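Coat protein (Sulfolobus turreted icosahedral virus, PDB 2BBD) forms the shell of the virion as its major capsid protein, a double jelly roll that probably assembles into trimeric capsomers as in related viruses. Local coordinates at residues 192-195 / 199-202; 233-238 / 244-249; 254-259 / 275-280. All coordinates share one frame; numbering follows the deposited sequence.

Interaction 1 of 3, residues 192-195 / 199-202; sequences NVPA and PIHV
V193 and P194 face I200 across a gap too wide for backbone pairing: the nearest CA atoms are those of V193 and V202, 7.0 Å apart, and no hydrogen bond joins the two segments. Their backbones pair with others: V193 with D303, I200 and V202 with L297 and Y295 of strand 293-299. The chain here is leaving strand 182-193 of one sheet of the second jelly roll and entering strand 200-204, the edge strand of the facing sheet, so the contact spans a turn between the two layers. One methyl group does most of the bridging. The first torsion of I200 (chi1 66°) sets CG1 between its backbone N and carbonyl carbon, and the extended second torsion then carries CD1 straight out to the opposite segment. There I200 CD1 meets P194 CG at 3.3 Å, tighter than ordinary carbon contact, with the two side chains at a slant to each other. V193 runs alongside I200 in the opposite sense, its CG1 branch 3.8 Å from I200 CD1. Beta-branched valine and isoleucine suit the extended backbone of a strand, and proline, lacking an N-H, suits a segment just leaving its sheet. Wholly apolar, the contact rests on dispersion and on shielding V193 and the I200 methyl from water, with no directional bond to set its register.

Interaction 2 of 3, residues 233-238 / 244-249; sequences YELKIV and DKIKVS
The carbonyl oxygen of L235 is gripped by two backbone donors in succession, K245 N at 2.7 Å and I246 N at 3.1 Å, the signature of a classic beta bulge. The bulge lies in the antiparallel hairpin of strands 230-237 and 243-249, at one border of a four-stranded sheet of the second jelly roll. K245 N approaches nearly end-on to the carbonyl, whereas I246 N lies in its plane on a lone pair (C=O...N 138°), so both N-H groups share the oxygen. Beyond the bulge the register is regular, with Y233 N bonded to V248 O at 2.8 Å and the reciprocal bond from V248 N.

On the face carrying E234 and D244, OE2 of E234 lies 2.7 Å from OD2 of D244, the acid planes 73° apart; at this separation one acid probably holds a proton. The aliphatic part of K247 lies over E234, its CE 3.4 Å from E234 OE1, but K247 NZ stays 4.3 Å from E234 OE1, beyond a salt bridge, so any easing of charge is through space.

The other face is apolar and suits branched and aromatic residues. In L235, CG stands anti to its own N and the second torsion (chi2 65°) brings CD2 back to 3.6 Å from I246 CD1. Y233 reaches past to Q214 with its hydroxyl, and I246 CG2 sits in the plane of the Y233 ring at its edge, 4.0 Å from Y233 CD2.

Interaction 3 of 3, residues 254-259 / 275-280; sequences QAENQA and FRKYFN
E256 and Y278 come from opposite directions: the Y278 hydroxyl donates a hydrogen bond to E256 OE1 at 2.8 Å, joining helix 250-261 to the residue that follows the short 3-10 turn 275-277, a break in strand 270-284 of the second jelly roll. The hydroxyl meets OE1 on its syn side, 26° out of the carboxylate plane, and the carboxylate stands 72° from the ring plane. CG of E256 lies opposite the backbone N (chi1 -176°), and the extended chain beyond it spans the space between the elements, a reach that suits glutamate. K277 runs past it in the reverse sense, its CD 3.6 Å from E256 CD, so the lysine meets the acid with its methylenes. Its NZ bends away, to a long, weak ion pair with E260 and a weak bond to a water, which donates to E256 O at 2.8 Å.

Further out, I246 lies over one face of the Y278 ring and V248 touches near its edge, suiting an aromatic residue with one polar end. N257 ND2 bonds to I272 O, tying the next helix residue to the same strand. The turn itself is held by Y278 N, bonded to F275 O at 2.7 Å.

In the fold
All three contacts belong to the second jelly roll and follow one another along the chain without overlap. Interaction 1 is a turn between its two sheets, from strand 182-193 to strand 200-204; interaction 2 is a hairpin within the four-stranded sheet, at its other border, and its strand 243-249 runs directly into the helix of interaction 3, which rests on the break in strand 270-284. Interactions 1 and 2, centres about 14 Å apart, touch where P199 packs on E234 and K247. Interactions 2 and 3, about 13 Å between centres, share an apolar layer between the sheets, in which L235 and I246, with the methylenes of K245, press on F275, Y278 and F279. Interactions 1 and 3, about 22 Å between centres, do not touch.

Interaction 1 of 3, residues 192-195 / 199-202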
ATOM      1  N   ASN A 192       3.683 -19.081   7.015  1.00 26.91           N
ATOM      2  CA  ASN A 192       3.999 -20.480   6.814  1.00 28.82           C
ATOM      3  C   ASN A 192       3.343 -21.169   5.632  1.00 27.81           C
ATOM      4  O   ASN A 192       2.796 -22.256   5.780  1.00 30.39           O
ATOM      5  CB  ASN A 192       3.682 -21.238   8.105  1.00 29.31           C
ATOM      6  CG  ASN A 192       4.113 -20.471   9.345  1.00 29.14           C
ATOM      7  OD1 ASN A 192       5.271 -20.079   9.470  1.00 27.51           O
ATOM      8  ND2 ASN A 192       3.178 -20.251  10.268  1.00 28.88           N
ATOM      9  N   VAL A 193       3.393 -20.546   4.463  1.00 28.30           N
ATOM     10  CA  VAL A 193       2.829 -21.154   3.268  1.00 30.31           C
ATOM     11  C   VAL A 193       3.867 -22.155   2.754  1.00 31.96           C
ATOM     12  O   VAL A 193       4.979 -21.775   2.389  1.00 31.29           O
ATOM     13  CB  VAL A 193       2.566 -20.117   2.180  1.00 30.78           C
ATOM     14  CG1 VAL A 193       2.026 -20.817   0.935  1.00 28.45           C
ATOM     15  CG2 VAL A 193       1.586 -19.063   2.690  1.00 28.58           C
ATOM     16  N   PRO A 194       3.512 -23.447   2.729  1.00 33.27           N
ATOM     17  CA  PRO A 194       4.403 -24.521   2.271  1.00 32.85           C
ATOM     18  C   PRO A 194       4.831 -24.494   0.808  1.00 30.17           C
ATOM     19  O   PRO A 194       4.123 -23.990  -0.058  1.00 30.08           O
ATOM     20  CB  PRO A 194       3.620 -25.785   2.620  1.00 34.52           C
ATOM     21  CG  PRO A 194       2.203 -25.355   2.435  1.00 36.70           C
ATOM     22  CD  PRO A 194       2.182 -23.983   3.078  1.00 35.13           C
ATOM     23  N   ALA A 195       6.012 -25.044   0.554  1.00 30.45           N
ATOM     24  CA  ALA A 195       6.553 -25.123  -0.794  1.00 29.92           C
ATOM     25  C   ALA A 195       5.639 -26.041  -1.592  1.00 30.75           C
ATOM     26  O   ALA A 195       5.108 -27.009  -1.055  1.00 31.21           O
ATOM     27  CB  ALA A 195       7.969 -25.697  -0.758  1.00 29.68           C
ATOM     28  N   PRO A 199      -0.059 -24.472  -7.395  1.00 34.36           N
ATOM     29  CA  PRO A 199      -0.586 -23.435  -6.498  1.00 34.84           C
ATOM     30  C   PRO A 199      -1.479 -23.956  -5.377  1.00 35.67           C
ATOM     31  O   PRO A 199      -2.393 -24.752  -5.608  1.00 36.94           O
ATOM     32  CB  PRO A 199      -1.340 -22.503  -7.442  1.00 35.58           C
ATOM     33  CG  PRO A 199      -0.589 -22.656  -8.747  1.00 37.14           C
ATOM     34  CD  PRO A 199      -0.351 -24.154  -8.804  1.00 33.63           C
ATOM     35  N   ILE A 200      -1.202 -23.506  -4.157  1.00 34.43           N
ATOM     36  CA  ILE A 200      -1.990 -23.912  -3.004  1.00 32.93           C
ATOM     37  C   ILE A 200      -2.659 -22.682  -2.393  1.00 32.22           C
ATOM     38  O   ILE A 200      -2.193 -21.557  -2.569  1.00 31.98           O
ATOM     39  CB  ILE A 200      -1.116 -24.614  -1.952  1.00 33.96           C
ATOM     40  CG1 ILE A 200      -0.105 -23.636  -1.361  1.00 34.05           C
ATOM     41  CG2 ILE A 200      -0.387 -25.797  -2.596  1.00 34.64           C
ATOM     42  CD1 ILE A 200       0.697 -24.228  -0.242  1.00 32.86           C
ATOM     43  N   HIS A 201      -3.759 -22.911  -1.686  1.00 30.65           N
ATOM     44  CA  HIS A 201      -4.535 -21.846  -1.065  1.00 29.99           C
ATOM     45  C   HIS A 201      -3.775 -20.952  -0.088  1.00 27.53           C
ATOM     46  O   HIS A 201      -3.198 -21.431   0.890  1.00 26.12           O
ATOM     47  CB  HIS A 201      -5.736 -22.438  -0.329  1.00 30.53           C
ATOM     48  CG  HIS A 201      -6.532 -21.422   0.431  1.00 33.13           C
ATOM     49  ND1 HIS A 201      -7.460 -20.600  -0.172  1.00 31.90           N
ATOM     50  CD2 HIS A 201      -6.502 -21.060   1.736  1.00 31.84           C
ATOM     51  CE1 HIS A 201      -7.968 -19.778   0.729  1.00 31.77           C
ATOM     52  NE2 HIS A 201      -7.403 -20.036   1.895  1.00 32.21           N
ATOM     53  N   VAL A 202      -3.791 -19.650  -0.356  1.00 27.69           N
ATOM     54  CA  VAL A 202      -3.153 -18.682   0.523  1.00 26.81           C
ATOM     55  C   VAL A 202      -4.245 -18.033   1.393  1.00 27.50           C
ATOM     56  O   VAL A 202      -4.210 -18.128   2.619  1.00 28.35           O
ATOM     57  CB  VAL A 202      -2.433 -17.589  -0.280  1.00 27.21           C
ATOM     58  CG1 VAL A 202      -1.742 -16.621   0.671  1.00 25.40           C
ATOM     59  CG2 VAL A 202      -1.424 -18.227  -1.233  1.00 27.79           C
TER

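Interaction 2 of 3, residues 233-238 / 244-249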
ATOM      1  N   TYR A 233       0.840 -18.133  -9.875  1.00 28.76           N
ATOM      2  CA  TYR A 233      -0.208 -17.420  -9.146  1.00 30.33           C
ATOM      3  C   TYR A 233      -1.549 -17.859  -9.714  1.00 30.30           C
ATOM      4  O   TYR A 233      -1.709 -17.993 -10.925  1.00 31.34           O
ATOM      5  CB  TYR A 233      -0.072 -15.903  -9.314  1.00 28.32           C
ATOM      6  CG  TYR A 233      -1.253 -15.130  -8.756  1.00 29.35           C
ATOM      7  CD1 TYR A 233      -1.261 -14.683  -7.435  1.00 29.77           C
ATOM      8  CD2 TYR A 233      -2.375 -14.865  -9.549  1.00 30.47           C
ATOM      9  CE1 TYR A 233      -2.354 -13.989  -6.916  1.00 29.74           C
ATOM     10  CE2 TYR A 233      -3.477 -14.171  -9.036  1.00 30.18           C
ATOM     11  CZ  TYR A 233      -3.456 -13.738  -7.723  1.00 30.21           C
ATOM     12  OH  TYR A 233      -4.531 -13.052  -7.212  1.00 32.32           O
ATOM     13  N   GLU A 234      -2.522 -18.051  -8.836  1.00 29.97           N
ATOM     14  CA  GLU A 234      -3.830 -18.506  -9.265  1.00 30.80           C
ATOM     15  C   GLU A 234      -4.964 -17.829  -8.492  1.00 29.55           C
ATOM     16  O   GLU A 234      -4.946 -17.795  -7.260  1.00 28.67           O
ATOM     17  CB  GLU A 234      -3.897 -20.020  -9.063  1.00 31.47           C
ATOM     18  CG  GLU A 234      -5.062 -20.731  -9.715  1.00 36.60           C
ATOM     19  CD  GLU A 234      -5.060 -22.222  -9.393  1.00 36.51           C
ATOM     20  OE1 GLU A 234      -3.960 -22.803  -9.270  1.00 36.84           O
ATOM     21  OE2 GLU A 234      -6.153 -22.809  -9.269  1.00 37.81           O
ATOM     22  N   LEU A 235      -5.927 -17.273  -9.226  1.00 28.83           N
ATOM     23  CA  LEU A 235      -7.100 -16.642  -8.626  1.00 32.16           C
ATOM     24  C   LEU A 235      -8.242 -17.565  -9.027  1.00 34.71           C
ATOM     25  O   LEU A 235      -8.583 -17.674 -10.211  1.00 35.53           O
ATOM     26  CB  LEU A 235      -7.340 -15.239  -9.190  1.00 30.50           C
ATOM     27  CG  LEU A 235      -8.505 -14.525  -8.495  1.00 33.63           C
ATOM     28  CD1 LEU A 235      -8.140 -14.270  -7.027  1.00 33.99           C
ATOM     29  CD2 LEU A 235      -8.835 -13.212  -9.211  1.00 33.34           C
ATOM     30  N   LYS A 236      -8.834 -18.229  -8.043  1.00 35.34           N
ATOM     31  CA  LYS A 236      -9.884 -19.194  -8.329  1.00 39.41           C
ATOM     32  C   LYS A 236     -11.207 -18.997  -7.593  1.00 39.69           C
ATOM     33  O   LYS A 236     -11.231 -18.662  -6.405  1.00 39.33           O
ATOM     34  CB  LYS A 236      -9.334 -20.595  -8.034  1.00 40.13           C
ATOM     35  CG  LYS A 236     -10.282 -21.755  -8.274  1.00 43.08           C
ATOM     36  CD  LYS A 236      -9.622 -23.049  -7.802  1.00 45.40           C
ATOM     37  CE  LYS A 236     -10.486 -24.273  -8.064  1.00 47.50           C
ATOM     38  NZ  LYS A 236      -9.822 -25.524  -7.562  1.00 49.21           N
ATOM     39  N   ILE A 237     -12.303 -19.209  -8.319  1.00 40.37           N
ATOM     40  CA  ILE A 237     -13.646 -19.106  -7.757  1.00 41.15           C
ATOM     41  C   ILE A 237     -13.909 -20.487  -7.171  1.00 43.21           C
ATOM     42  O   ILE A 237     -13.968 -21.473  -7.905  1.00 44.36           O
ATOM     43  CB  ILE A 237     -14.714 -18.821  -8.856  1.00 42.11           C
ATOM     44  CG1 ILE A 237     -14.325 -17.588  -9.677  1.00 41.28           C
ATOM     45  CG2 ILE A 237     -16.087 -18.608  -8.217  1.00 40.45           C
ATOM     46  CD1 ILE A 237     -14.155 -16.326  -8.868  1.00 41.32           C
ATOM     47  N   VAL A 238     -14.056 -20.563  -5.853  1.00 44.83           N
ATOM     48  CA  VAL A 238     -14.291 -21.836  -5.183  1.00 46.69           C
ATOM     49  C   VAL A 238     -15.770 -22.137  -4.952  1.00 48.97           C
ATOM     50  O   VAL A 238     -16.157 -23.300  -4.824  1.00 49.08           O
ATOM     51  CB  VAL A 238     -13.565 -21.880  -3.818  1.00 47.02           C
ATOM     52  CG1 VAL A 238     -13.906 -23.165  -3.078  1.00 49.14           C
ATOM     53  CG2 VAL A 238     -12.062 -21.785  -4.027  1.00 47.09           C
ATOM     54  N   ASP A 244     -11.020 -21.262 -12.360  1.00 47.35           N
ATOM     55  CA  ASP A 244      -9.871 -20.365 -12.323  1.00 46.36           C
ATOM     56  C   ASP A 244     -10.218 -19.121 -13.116  1.00 44.91           C
ATOM     57  O   ASP A 244     -10.843 -19.214 -14.167  1.00 45.21           O
ATOM     58  CB  ASP A 244      -8.646 -21.017 -12.976  1.00 47.43           C
ATOM     59  CG  ASP A 244      -7.874 -21.922 -12.029  1.00 49.05           C
ATOM     60  OD1 ASP A 244      -6.972 -22.645 -12.509  1.00 49.25           O
ATOM     61  OD2 ASP A 244      -8.152 -21.907 -10.811  1.00 50.60           O
ATOM     62  N   LYS A 245      -9.820 -17.960 -12.610  1.00 43.92           N
ATOM     63  CA  LYS A 245     -10.049 -16.699 -13.305  1.00 41.69           C
ATOM     64  C   LYS A 245      -8.674 -16.189 -13.719  1.00 40.04           C
ATOM     65  O   LYS A 245      -8.527 -15.410 -14.666  1.00 39.03           O
ATOM     66  CB  LYS A 245     -10.734 -15.690 -12.382  1.00 44.17           C
ATOM     67  CG  LYS A 245     -12.202 -15.993 -12.125  1.00 46.27           C
ATOM     68  CD  LYS A 245     -13.008 -15.982 -13.424  1.00 47.60           C
ATOM     69  CE  LYS A 245     -12.937 -14.630 -14.121  1.00 48.95           C
ATOM     70  NZ  LYS A 245     -13.812 -14.558 -15.326  1.00 50.50           N
ATOM     71  N   ILE A 246      -7.664 -16.641 -12.986  1.00 38.02           N
ATOM     72  CA  ILE A 246      -6.288 -16.279 -13.267  1.00 37.98           C
ATOM     73  C   ILE A 246      -5.395 -17.459 -12.909  1.00 37.60           C
ATOM     74  O   ILE A 246      -5.497 -18.027 -11.821  1.00 37.24           O
ATOM     75  CB  ILE A 246      -5.822 -15.056 -12.449  1.00 37.55           C
ATOM     76  CG1 ILE A 246      -6.820 -13.907 -12.584  1.00 38.99           C
ATOM     77  CG2 ILE A 246      -4.451 -14.607 -12.951  1.00 38.30           C
ATOM     78  CD1 ILE A 246      -6.437 -12.662 -11.800  1.00 39.21           C
ATOM     79  N   LYS A 247      -4.535 -17.830 -13.850  1.00 37.72           N
ATOM     80  CA  LYS A 247      -3.592 -18.929 -13.679  1.00 38.69           C
ATOM     81  C   LYS A 247      -2.400 -18.505 -14.525  1.00 37.28           C
ATOM     82  O   LYS A 247      -2.425 -18.614 -15.755  1.00 37.17           O
ATOM     83  CB  LYS A 247      -4.182 -20.231 -14.217  1.00 39.43           C
ATOM     84  CG  LYS A 247      -3.307 -21.443 -13.983  1.00 43.85           C
ATOM     85  CD  LYS A 247      -3.295 -21.843 -12.521  1.00 45.58           C
ATOM     86  CE  LYS A 247      -2.412 -23.059 -12.313  1.00 49.55           C
ATOM     87  NZ  LYS A 247      -2.804 -24.176 -13.217  1.00 50.55           N
ATOM     88  N   VAL A 248      -1.361 -18.007 -13.866  1.00 35.19           N
ATOM     89  CA  VAL A 248      -0.197 -17.506 -14.580  1.00 34.58           C
ATOM     90  C   VAL A 248       1.088 -17.816 -13.841  1.00 32.27           C
ATOM     91  O   VAL A 248       1.073 -18.083 -12.641  1.00 33.76           O
ATOM     92  CB  VAL A 248      -0.317 -15.957 -14.762  1.00 36.47           C
ATOM     93  CG1 VAL A 248       0.949 -15.380 -15.367  1.00 37.76           C
ATOM     94  CG2 VAL A 248      -1.514 -15.632 -15.634  1.00 37.49           C
ATOM     95  N   SER A 249       2.202 -17.788 -14.565  1.00 29.90           N
ATOM     96  CA  SER A 249       3.498 -18.031 -13.952  1.00 30.18           C
ATOM     97  C   SER A 249       3.928 -16.690 -13.373  1.00 28.17           C
ATOM     98  O   SER A 249       3.481 -15.639 -13.824  1.00 29.98           O
ATOM     99  CB  SER A 249       4.517 -18.480 -15.000  1.00 30.68           C
ATOM    100  OG  SER A 249       4.716 -17.453 -15.958  1.00 33.58           O
TER

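Interaction 3 of 3, residues 254-259 / 275-280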
ATOM      1  N   GLN A 254       5.167 -10.874 -13.826  1.00 27.53           N
ATOM      2  CA  GLN A 254       6.155  -9.801 -13.757  1.00 28.11           C
ATOM      3  C   GLN A 254       6.358  -9.161 -15.131  1.00 29.66           C
ATOM      4  O   GLN A 254       6.666  -7.973 -15.224  1.00 28.94           O
ATOM      5  CB  GLN A 254       7.500 -10.316 -13.222  1.00 27.38           C
ATOM      6  CG  GLN A 254       7.433 -10.948 -11.825  1.00 26.85           C
ATOM      7  CD  GLN A 254       8.791 -11.017 -11.136  1.00 26.40           C
ATOM      8  OE1 GLN A 254       9.781 -11.445 -11.730  1.00 26.98           O
ATOM      9  NE2 GLN A 254       8.836 -10.604  -9.871  1.00 22.91           N
ATOM     10  N   ALA A 255       6.188  -9.945 -16.195  1.00 30.55           N
ATOM     11  CA  ALA A 255       6.343  -9.416 -17.550  1.00 30.72           C
ATOM     12  C   ALA A 255       5.189  -8.465 -17.837  1.00 31.00           C
ATOM     13  O   ALA A 255       5.363  -7.434 -18.484  1.00 31.09           O
ATOM     14  CB  ALA A 255       6.353 -10.558 -18.568  1.00 30.30           C
ATOM     15  N   GLU A 256       4.009  -8.830 -17.349  1.00 31.40           N
ATOM     16  CA  GLU A 256       2.801  -8.026 -17.510  1.00 32.71           C
ATOM     17  C   GLU A 256       2.969  -6.698 -16.767  1.00 31.71           C
ATOM     18  O   GLU A 256       2.556  -5.649 -17.266  1.00 30.69           O
ATOM     19  CB  GLU A 256       1.590  -8.782 -16.953  1.00 35.36           C
ATOM     20  CG  GLU A 256       0.260  -8.076 -17.168  1.00 39.10           C
ATOM     21  CD  GLU A 256      -0.934  -8.953 -16.838  1.00 41.98           C
ATOM     22  OE1 GLU A 256      -1.120  -9.297 -15.655  1.00 41.49           O
ATOM     23  OE2 GLU A 256      -1.692  -9.303 -17.769  1.00 46.13           O
ATOM     24  N   ASN A 257       3.566  -6.760 -15.574  1.00 30.63           N
ATOM     25  CA  ASN A 257       3.822  -5.569 -14.755  1.00 29.30           C
ATOM     26  C   ASN A 257       4.811  -4.662 -15.484  1.00 29.80           C
ATOM     27  O   ASN A 257       4.674  -3.438 -15.470  1.00 30.46           O
ATOM     28  CB  ASN A 257       4.433  -5.956 -13.404  1.00 25.92           C
ATOM     29  CG  ASN A 257       3.480  -6.737 -12.524  1.00 26.64           C
ATOM     30  OD1 ASN A 257       3.895  -7.332 -11.530  1.00 27.41           O
ATOM     31  ND2 ASN A 257       2.197  -6.737 -12.878  1.00 27.90           N
ATOM     32  N   GLN A 258       5.815  -5.275 -16.105  1.00 29.00           N
ATOM     33  CA  GLN A 258       6.835  -4.548 -16.852  1.00 31.31           C
ATOM     34  C   GLN A 258       6.169  -3.685 -17.913  1.00 33.14           C
ATOM     35  O   GLN A 258       6.507  -2.515 -18.092  1.00 31.73           O
ATOM     36  CB  GLN A 258       7.783  -5.535 -17.526  1.00 34.07           C
ATOM     37  CG  GLN A 258       8.860  -4.911 -18.395  1.00 36.57           C
ATOM     38  CD  GLN A 258      10.094  -4.542 -17.609  1.00 40.62           C
ATOM     39  OE1 GLN A 258      10.684  -5.387 -16.926  1.00 42.49           O
ATOM     40  NE2 GLN A 258      10.502  -3.280 -17.700  1.00 41.07           N
ATOM     41  N   ALA A 259       5.216  -4.274 -18.622  1.00 34.74           N
ATOM     42  CA  ALA A 259       4.508  -3.560 -19.672  1.00 34.83           C
ATOM     43  C   ALA A 259       3.621  -2.498 -19.047  1.00 34.61           C
ATOM     44  O   ALA A 259       3.647  -1.337 -19.449  1.00 34.22           O
ATOM     45  CB  ALA A 259       3.668  -4.534 -20.489  1.00 33.09           C
ATOM     46  N   PHE A 275      -6.681  -6.663 -11.450  1.00 34.56           N
ATOM     47  CA  PHE A 275      -7.902  -7.406 -11.711  1.00 35.50           C
ATOM     48  C   PHE A 275      -8.650  -7.072 -13.000  1.00 37.35           C
ATOM     49  O   PHE A 275      -9.148  -7.978 -13.665  1.00 37.28           O
ATOM     50  CB  PHE A 275      -8.829  -7.291 -10.500  1.00 34.26           C
ATOM     51  CG  PHE A 275      -8.243  -7.883  -9.242  1.00 35.06           C
ATOM     52  CD1 PHE A 275      -8.043  -9.256  -9.132  1.00 34.65           C
ATOM     53  CD2 PHE A 275      -7.855  -7.061  -8.181  1.00 36.02           C
ATOM     54  CE1 PHE A 275      -7.461  -9.812  -7.981  1.00 35.03           C
ATOM     55  CE2 PHE A 275      -7.275  -7.598  -7.031  1.00 33.48           C
ATOM     56  CZ  PHE A 275      -7.076  -8.983  -6.931  1.00 34.58           C
ATOM     57  N   ARG A 276      -8.718  -5.797 -13.375  1.00 38.10           N
ATOM     58  CA  ARG A 276      -9.428  -5.424 -14.596  1.00 40.45           C
ATOM     59  C   ARG A 276      -8.839  -6.107 -15.826  1.00 40.29           C
ATOM     60  O   ARG A 276      -9.482  -6.176 -16.871  1.00 40.36           O
ATOM     61  CB  ARG A 276      -9.408  -3.910 -14.809  1.00 42.23           C
ATOM     62  CG  ARG A 276      -8.031  -3.349 -15.062  1.00 45.98           C
ATOM     63  CD  ARG A 276      -8.101  -1.911 -15.556  1.00 49.79           C
ATOM     64  NE  ARG A 276      -6.772  -1.310 -15.654  1.00 54.23           N
ATOM     65  CZ  ARG A 276      -5.742  -1.851 -16.306  1.00 55.89           C
ATOM     66  NH1 ARG A 276      -5.870  -3.018 -16.932  1.00 56.09           N
ATOM     67  NH2 ARG A 276      -4.573  -1.224 -16.328  1.00 57.33           N
ATOM     68  N   LYS A 277      -7.614  -6.602 -15.702  1.00 40.47           N
ATOM     69  CA  LYS A 277      -6.959  -7.288 -16.809  1.00 41.04           C
ATOM     70  C   LYS A 277      -7.459  -8.725 -16.932  1.00 40.95           C
ATOM     71  O   LYS A 277      -7.124  -9.425 -17.886  1.00 40.40           O
ATOM     72  CB  LYS A 277      -5.438  -7.307 -16.613  1.00 42.60           C
ATOM     73  CG  LYS A 277      -4.742  -5.969 -16.788  1.00 42.39           C
ATOM     74  CD  LYS A 277      -3.247  -6.142 -16.595  1.00 42.11           C
ATOM     75  CE  LYS A 277      -2.491  -4.825 -16.669  1.00 44.25           C
ATOM     76  NZ  LYS A 277      -2.537  -4.198 -18.019  1.00 45.78           N
ATOM     77  N   TYR A 278      -8.250  -9.165 -15.960  1.00 41.31           N
ATOM     78  CA  TYR A 278      -8.773 -10.525 -15.970  1.00 42.42           C
ATOM     79  C   TYR A 278     -10.284 -10.563 -15.777  1.00 42.38           C
ATOM     80  O   TYR A 278     -10.911 -11.612 -15.888  1.00 44.28           O
ATOM     81  CB  TYR A 278      -8.089 -11.362 -14.887  1.00 41.29           C
ATOM     82  CG  TYR A 278      -6.595 -11.457 -15.054  1.00 42.36           C
ATOM     83  CD1 TYR A 278      -5.752 -10.447 -14.588  1.00 41.74           C
ATOM     84  CD2 TYR A 278      -6.020 -12.551 -15.699  1.00 41.19           C
ATOM     85  CE1 TYR A 278      -4.369 -10.531 -14.762  1.00 41.39           C
ATOM     86  CE2 TYR A 278      -4.645 -12.641 -15.879  1.00 40.59           C
ATOM     87  CZ  TYR A 278      -3.827 -11.631 -15.411  1.00 40.85           C
ATOM     88  OH  TYR A 278      -2.474 -11.718 -15.612  1.00 39.83           O
ATOM     89  N   PHE A 279     -10.861  -9.410 -15.471  1.00 42.74           N
ATOM     90  CA  PHE A 279     -12.301  -9.284 -15.295  1.00 41.41           C
ATOM     91  C   PHE A 279     -12.685  -8.065 -16.114  1.00 42.14           C
ATOM     92  O   PHE A 279     -11.813  -7.308 -16.532  1.00 42.21           O
ATOM     93  CB  PHE A 279     -12.667  -9.032 -13.829  1.00 40.01           C
ATOM     94  CG  PHE A 279     -12.489 -10.224 -12.935  1.00 40.45           C
ATOM     95  CD1 PHE A 279     -11.248 -10.525 -12.389  1.00 37.52           C
ATOM     96  CD2 PHE A 279     -13.577 -11.041 -12.626  1.00 39.59           C
ATOM     97  CE1 PHE A 279     -11.088 -11.618 -11.545  1.00 38.12           C
ATOM     98  CE2 PHE A 279     -13.433 -12.143 -11.784  1.00 38.45           C
ATOM     99  CZ  PHE A 279     -12.185 -12.431 -11.241  1.00 40.24           C
ATOM    100  N   ASN A 280     -13.973  -7.869 -16.363  1.00 43.67           N
ATOM    101  CA  ASN A 280     -14.383  -6.694 -17.117  1.00 45.27           C
ATOM    102  C   ASN A 280     -14.544  -5.595 -16.076  1.00 44.05           C
ATOM    103  O   ASN A 280     -15.604  -5.445 -15.468  1.00 44.70           O
ATOM    104  CB  ASN A 280     -15.694  -6.952 -17.857  1.00 47.94           C
ATOM    105  CG  ASN A 280     -16.091  -5.788 -18.743  1.00 51.59           C
ATOM    106  OD1 ASN A 280     -16.707  -4.824 -18.282  1.00 53.69           O
ATOM    107  ND2 ASN A 280     -15.721  -5.859 -20.022  1.00 52.49           N
TER
HETATM  108  O   HOH W   1       0.559  -5.049 -19.132  1.00 37.01           O